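Local coordinates for protein tRNA(Ile2) 2-agmatinylcytidine synthetase TiaS (Archaeoglobus fulgidus, PDB 5XOB) that uses ATP to attach agmatine to the wobble cytidine of its isoleucine tRNA substrate, so that the modified tRNA reads AUA instead of AUG codons, at residues D182-Y185 with Q190-D193; D193-D196 with V201-C204. One frame throughout, in Å; residues are numbered along the deposited sequence.

Interaction 1 (D182-Y185 with Q190-D193); sequences DMDY and QTFD
The carboxylate of Asp184 is directed at Thr191 through one oxygen: OD1 lies 4.2 Å from Thr191 OG1, a separation too long for a hydrogen bond. The other oxygen, OD2, carries the stronger interactions, a salt bridge with Arg420 and a hydrogen bond from the indole NE1 of Trp197, and these two partners probably fix the rotation of the group. The side chain of Phe192, which bears the second flat group, leaves the backbone away from the helix segment; the carboxylate carbon of its neighbour Asp193 lies at the edge of the ring, in its plane, with Asp193 CG 3.9 Å from Phe192 CD1. The closest approach of the two segments is made by Met183, whose SD meets Thr191 OG1 at 3.7 Å in van der Waals contact. All three residues that meet across the segments are buried, although the interface itself is small, 115 Å². The same sulfur lies 4.2 Å from Thr191 CG2, so it faces both branches of the threonine. Met183 leaves the helix with CG opposite the backbone N (chi1 172°) and then bends at both later torsions, which brings the sulfur round to the loop. These residues belong to the TiaS FLD domain, in which helix 177-187 ends and the following loop runs beside strand 212-218, an edge strand of the large mixed sheet, and its C-terminal end, Phe192 bonding Arg217 and Gln190 bonding Glu219 through their backbones. Helix 221-230 completes the packing, its Ala227 touching both Met183 and Thr191.

Interaction 2 (D193-D196 with V201-C204); sequences DNVD and VVVC
Asp196 and Val201 form a hydrogen-bonded antiparallel pair: Asp196 N donates to Val201 O at 2.8 Å in a nearly straight bond (166° at the hydrogen), and Val201 N returns a longer one to Asp196 O at 3.3 Å. Beyond this pair, Asn194 O receives two donors. Val203 N reaches it at 3.2 Å from well above the carbonyl plane (59° out of it), and Cys204 N adds a weak bond at 3.4 Å. The polar ends of the side chains mostly turn to other parts of the chain: Asp193 forms a salt bridge with Arg401, Asp196 OD2 a hydrogen bond with Ser399, and Asn194 OD1 one with Arg217 N. Packing fills in around the backbone. Asn194 CB rests 3.8 Å from Cys204 SG, which chi1 of 56° places between its own backbone N and carbonyl carbon. Val203 sets CB against Asp193 O and CG2 4.0 Å from Asp196 N, thereby spanning the first segment. Val195 CG2 meets Val202 CG2 at 4.4 Å, on the face that helix 177-187 covers with Phe180 and Phe181. Opposite them, Asp196 and Val201 bring their CB atoms together, and Pro397 and Pro398 touch Asp196. The arrangement is a short beta hairpin, its two short, weakly bonded strands joined by a four-residue connection.

From the N-terminal side, the chain runs along helix 177-187, leaves it and folds back, so that interaction 1 closes a short loop that includes the end of the helix, with four residues between Tyr185 and Gln190. Asp193 ends this contact and begins interaction 2, which closes the hairpin over the four residues between Asp196 and Val201. The two loops therefore follow one another in series, neither nested nor crossed, with their centres about 9 Å apart. They also touch directly: Met183 CE packs 4.3 Å from Asn194 CB, and Asp184 OD2 lies 4.0 Å from Val195 CG1. Together they fasten the helix, its trailing loop and the hairpin into one unit beside strand 212-218.

Interaction 1 (D182-Y185 with Q190-D193)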
ATOM      1  N   ASP A 182      22.210   6.358  -1.364  1.00 74.00           N
ATOM      2  CA  ASP A 182      23.029   6.451  -2.573  1.00 79.39           C
ATOM      3  C   ASP A 182      22.488   5.583  -3.693  1.00 81.43           C
ATOM      4  O   ASP A 182      22.513   5.979  -4.862  1.00 83.54           O
ATOM      5  CB  ASP A 182      24.472   6.024  -2.291  1.00 84.77           C
ATOM      6  CG  ASP A 182      25.266   7.077  -1.539  1.00 89.24           C
ATOM      7  OD1 ASP A 182      24.745   8.196  -1.313  1.00 91.23           O
ATOM      8  OD2 ASP A 182      26.424   6.775  -1.174  1.00 92.19           O
ATOM      9  N   MET A 183      22.026   4.390  -3.332  1.00 82.96           N
ATOM     10  CA  MET A 183      21.441   3.463  -4.297  1.00 82.74           C
ATOM     11  C   MET A 183      20.158   4.047  -4.884  1.00 81.64           C
ATOM     12  O   MET A 183      19.865   3.863  -6.072  1.00 77.99           O
ATOM     13  CB  MET A 183      21.171   2.105  -3.635  1.00 84.03           C
ATOM     14  CG  MET A 183      20.388   1.112  -4.488  1.00 85.36           C
ATOM     15  SD  MET A 183      18.594   1.345  -4.461  1.00 88.40           S
ATOM     16  CE  MET A 183      18.213   1.033  -2.737  1.00 85.20           C
ATOM     17  N   ASP A 184      19.403   4.756  -4.043  1.00 81.02           N
ATOM     18  CA  ASP A 184      18.150   5.379  -4.460  1.00 81.93           C
ATOM     19  C   ASP A 184      18.389   6.527  -5.446  1.00 79.96           C
ATOM     20  O   ASP A 184      17.671   6.659  -6.442  1.00 73.19           O
ATOM     21  CB  ASP A 184      17.383   5.883  -3.236  1.00 85.10           C
ATOM     22  CG  ASP A 184      15.987   6.370  -3.581  1.00 88.42           C
ATOM     23  OD1 ASP A 184      15.130   5.528  -3.943  1.00 88.87           O
ATOM     24  OD2 ASP A 184      15.748   7.595  -3.478  1.00 86.64           O
ATOM     25  N   TYR A 185      19.398   7.349  -5.166  1.00 79.11           N
ATOM     26  CA  TYR A 185      19.776   8.427  -6.077  1.00 78.22           C
ATOM     27  C   TYR A 185      20.122   7.859  -7.453  1.00 77.33           C
ATOM     28  O   TYR A 185      19.665   8.369  -8.478  1.00 76.27           O
ATOM     29  CB  TYR A 185      20.945   9.228  -5.515  1.00 77.72           C
ATOM     30  N   GLN A 190      13.542   3.274 -11.039  1.00 73.77           N
ATOM     31  CA  GLN A 190      13.612   1.868 -11.421  1.00 72.34           C
ATOM     32  C   GLN A 190      13.617   1.009 -10.164  1.00 70.51           C
ATOM     33  O   GLN A 190      13.200  -0.143 -10.191  1.00 71.88           O
ATOM     34  CB  GLN A 190      14.844   1.603 -12.288  1.00 75.36           C
ATOM     35  CG  GLN A 190      14.819   2.361 -13.604  1.00 77.36           C
ATOM     36  CD  GLN A 190      13.584   2.027 -14.428  1.00 82.03           C
ATOM     37  OE1 GLN A 190      13.385   0.875 -14.823  1.00 83.12           O
ATOM     38  NE2 GLN A 190      12.739   3.032 -14.682  1.00 84.09           N
ATOM     39  N   THR A 191      14.129   1.577  -9.078  1.00 70.31           N
ATOM     40  CA  THR A 191      13.792   1.145  -7.733  1.00 70.11           C
ATOM     41  C   THR A 191      12.971   2.278  -7.151  1.00 70.05           C
ATOM     42  O   THR A 191      13.161   3.431  -7.534  1.00 72.06           O
ATOM     43  CB  THR A 191      15.032   0.933  -6.838  1.00 70.73           C
ATOM     44  OG1 THR A 191      15.550   2.197  -6.392  1.00 73.73           O
ATOM     45  CG2 THR A 191      16.101   0.159  -7.563  1.00 71.41           C
ATOM     46  N   PHE A 192      12.067   1.971  -6.227  1.00 67.76           N
ATOM     47  CA  PHE A 192      11.255   3.011  -5.607  1.00 67.02           C
ATOM     48  C   PHE A 192      10.826   2.631  -4.197  1.00 69.76           C
ATOM     49  O   PHE A 192      10.848   1.457  -3.823  1.00 72.45           O
ATOM     50  CB  PHE A 192      10.034   3.305  -6.474  1.00 65.68           C
ATOM     51  CG  PHE A 192       9.102   2.144  -6.609  1.00 67.80           C
ATOM     52  CD1 PHE A 192       8.074   1.958  -5.692  1.00 68.15           C
ATOM     53  CD2 PHE A 192       9.253   1.229  -7.644  1.00 69.42           C
ATOM     54  CE1 PHE A 192       7.207   0.883  -5.802  1.00 70.78           C
ATOM     55  CE2 PHE A 192       8.387   0.148  -7.762  1.00 71.59           C
ATOM     56  CZ  PHE A 192       7.362  -0.026  -6.838  1.00 71.19           C
ATOM     57  N   ASP A 193      10.442   3.642  -3.421  1.00 70.81           N
ATOM     58  CA  ASP A 193       9.946   3.445  -2.059  1.00 72.96           C
ATOM     59  C   ASP A 193      10.870   2.590  -1.199  1.00 71.13           C
ATOM     60  O   ASP A 193      10.418   1.758  -0.410  1.00 73.78           O
ATOM     61  CB  ASP A 193       8.537   2.833  -2.088  1.00 76.08           C
ATOM     62  CG  ASP A 193       7.463   3.857  -2.356  1.00 76.68           C
ATOM     63  OD1 ASP A 193       7.637   5.029  -1.953  1.00 75.34           O
ATOM     64  OD2 ASP A 193       6.432   3.487  -2.955  1.00 78.69           O
TER

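Interaction 2 (D193-D196 with V201-C204)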
ATOM      1  N   ASP A 193      10.442   3.642  -3.421  1.00 70.81           N
ATOM      2  CA  ASP A 193       9.946   3.445  -2.059  1.00 72.96           C
ATOM      3  C   ASP A 193      10.870   2.590  -1.199  1.00 71.13           C
ATOM      4  O   ASP A 193      10.418   1.758  -0.410  1.00 73.78           O
ATOM      5  CB  ASP A 193       8.537   2.833  -2.088  1.00 76.08           C
ATOM      6  CG  ASP A 193       7.463   3.857  -2.356  1.00 76.68           C
ATOM      7  OD1 ASP A 193       7.637   5.029  -1.953  1.00 75.34           O
ATOM      8  OD2 ASP A 193       6.432   3.487  -2.955  1.00 78.69           O
ATOM      9  N   ASN A 194      12.167   2.794  -1.352  1.00 69.40           N
ATOM     10  CA  ASN A 194      13.123   2.089  -0.526  1.00 73.00           C
ATOM     11  C   ASN A 194      13.748   3.022   0.509  1.00 71.01           C
ATOM     12  O   ASN A 194      14.484   2.577   1.383  1.00 68.39           O
ATOM     13  CB  ASN A 194      14.169   1.421  -1.419  1.00 78.03           C
ATOM     14  CG  ASN A 194      13.534   0.503  -2.468  1.00 82.39           C
ATOM     15  OD1 ASN A 194      12.670  -0.331  -2.163  1.00 74.84           O
ATOM     16  ND2 ASN A 194      13.948   0.669  -3.712  1.00 87.00           N
ATOM     17  N   VAL A 195      13.398   4.304   0.432  1.00 71.37           N
ATOM     18  CA  VAL A 195      13.987   5.343   1.270  1.00 73.52           C
ATOM     19  C   VAL A 195      12.996   6.500   1.381  1.00 73.82           C
ATOM     20  O   VAL A 195      12.244   6.757   0.432  1.00 71.82           O
ATOM     21  CB  VAL A 195      15.329   5.817   0.649  1.00 76.09           C
ATOM     22  CG1 VAL A 195      15.402   7.333   0.509  1.00 77.98           C
ATOM     23  CG2 VAL A 195      16.516   5.281   1.433  1.00 76.00           C
ATOM     24  N   ASP A 196      12.984   7.179   2.532  1.00 75.15           N
ATOM     25  CA  ASP A 196      12.216   8.423   2.697  1.00 75.54           C
ATOM     26  C   ASP A 196      13.194   9.544   2.959  1.00 77.17           C
ATOM     27  O   ASP A 196      13.766   9.632   4.044  1.00 78.37           O
ATOM     28  CB  ASP A 196      11.215   8.332   3.855  1.00 76.05           C
ATOM     29  CG  ASP A 196      10.249   9.520   3.903  1.00 77.22           C
ATOM     30  OD1 ASP A 196      10.388  10.480   3.105  1.00 77.06           O
ATOM     31  OD2 ASP A 196       9.332   9.489   4.751  1.00 75.11           O
ATOM     32  N   VAL A 201      14.568   7.842   6.655  1.00 88.62           N
ATOM     33  CA  VAL A 201      14.285   6.466   7.024  1.00 85.71           C
ATOM     34  C   VAL A 201      14.573   5.553   5.847  1.00 82.75           C
ATOM     35  O   VAL A 201      14.187   5.857   4.716  1.00 81.24           O
ATOM     36  CB  VAL A 201      12.807   6.296   7.425  1.00 89.97           C
ATOM     37  CG1 VAL A 201      12.477   4.827   7.659  1.00 93.82           C
ATOM     38  CG2 VAL A 201      12.488   7.115   8.666  1.00 90.25           C
ATOM     39  N   VAL A 202      15.258   4.442   6.110  1.00 81.13           N
ATOM     40  CA  VAL A 202      15.347   3.361   5.132  1.00 80.77           C
ATOM     41  C   VAL A 202      14.134   2.466   5.321  1.00 80.93           C
ATOM     42  O   VAL A 202      13.992   1.779   6.336  1.00 80.29           O
ATOM     43  CB  VAL A 202      16.624   2.517   5.257  1.00 80.64           C
ATOM     44  CG1 VAL A 202      16.639   1.423   4.193  1.00 79.84           C
ATOM     45  CG2 VAL A 202      17.857   3.398   5.126  1.00 80.38           C
ATOM     46  N   VAL A 203      13.277   2.475   4.310  1.00 80.75           N
ATOM     47  CA  VAL A 203      11.988   1.821   4.369  1.00 80.16           C
ATOM     48  C   VAL A 203      12.125   0.335   4.041  1.00 79.73           C
ATOM     49  O   VAL A 203      11.390  -0.494   4.589  1.00 83.40           O
ATOM     50  CB  VAL A 203      11.007   2.495   3.383  1.00 80.18           C
ATOM     51  CG1 VAL A 203       9.622   1.867   3.462  1.00 82.14           C
ATOM     52  CG2 VAL A 203      10.917   3.988   3.664  1.00 78.94           C
ATOM     53  N   CYS A 204      13.071  -0.010   3.167  1.00 74.89           N
ATOM     54  CA  CYS A 204      13.176  -1.385   2.674  1.00 73.93           C
ATOM     55  C   CYS A 204      13.755  -2.369   3.698  1.00 70.64           C
ATOM     56  O   CYS A 204      13.932  -3.542   3.396  1.00 69.00           O
ATOM     57  CB  CYS A 204      13.963  -1.440   1.352  1.00 75.55           C
ATOM     58  SG  CYS A 204      15.625  -0.731   1.355  1.00 77.31           S
TER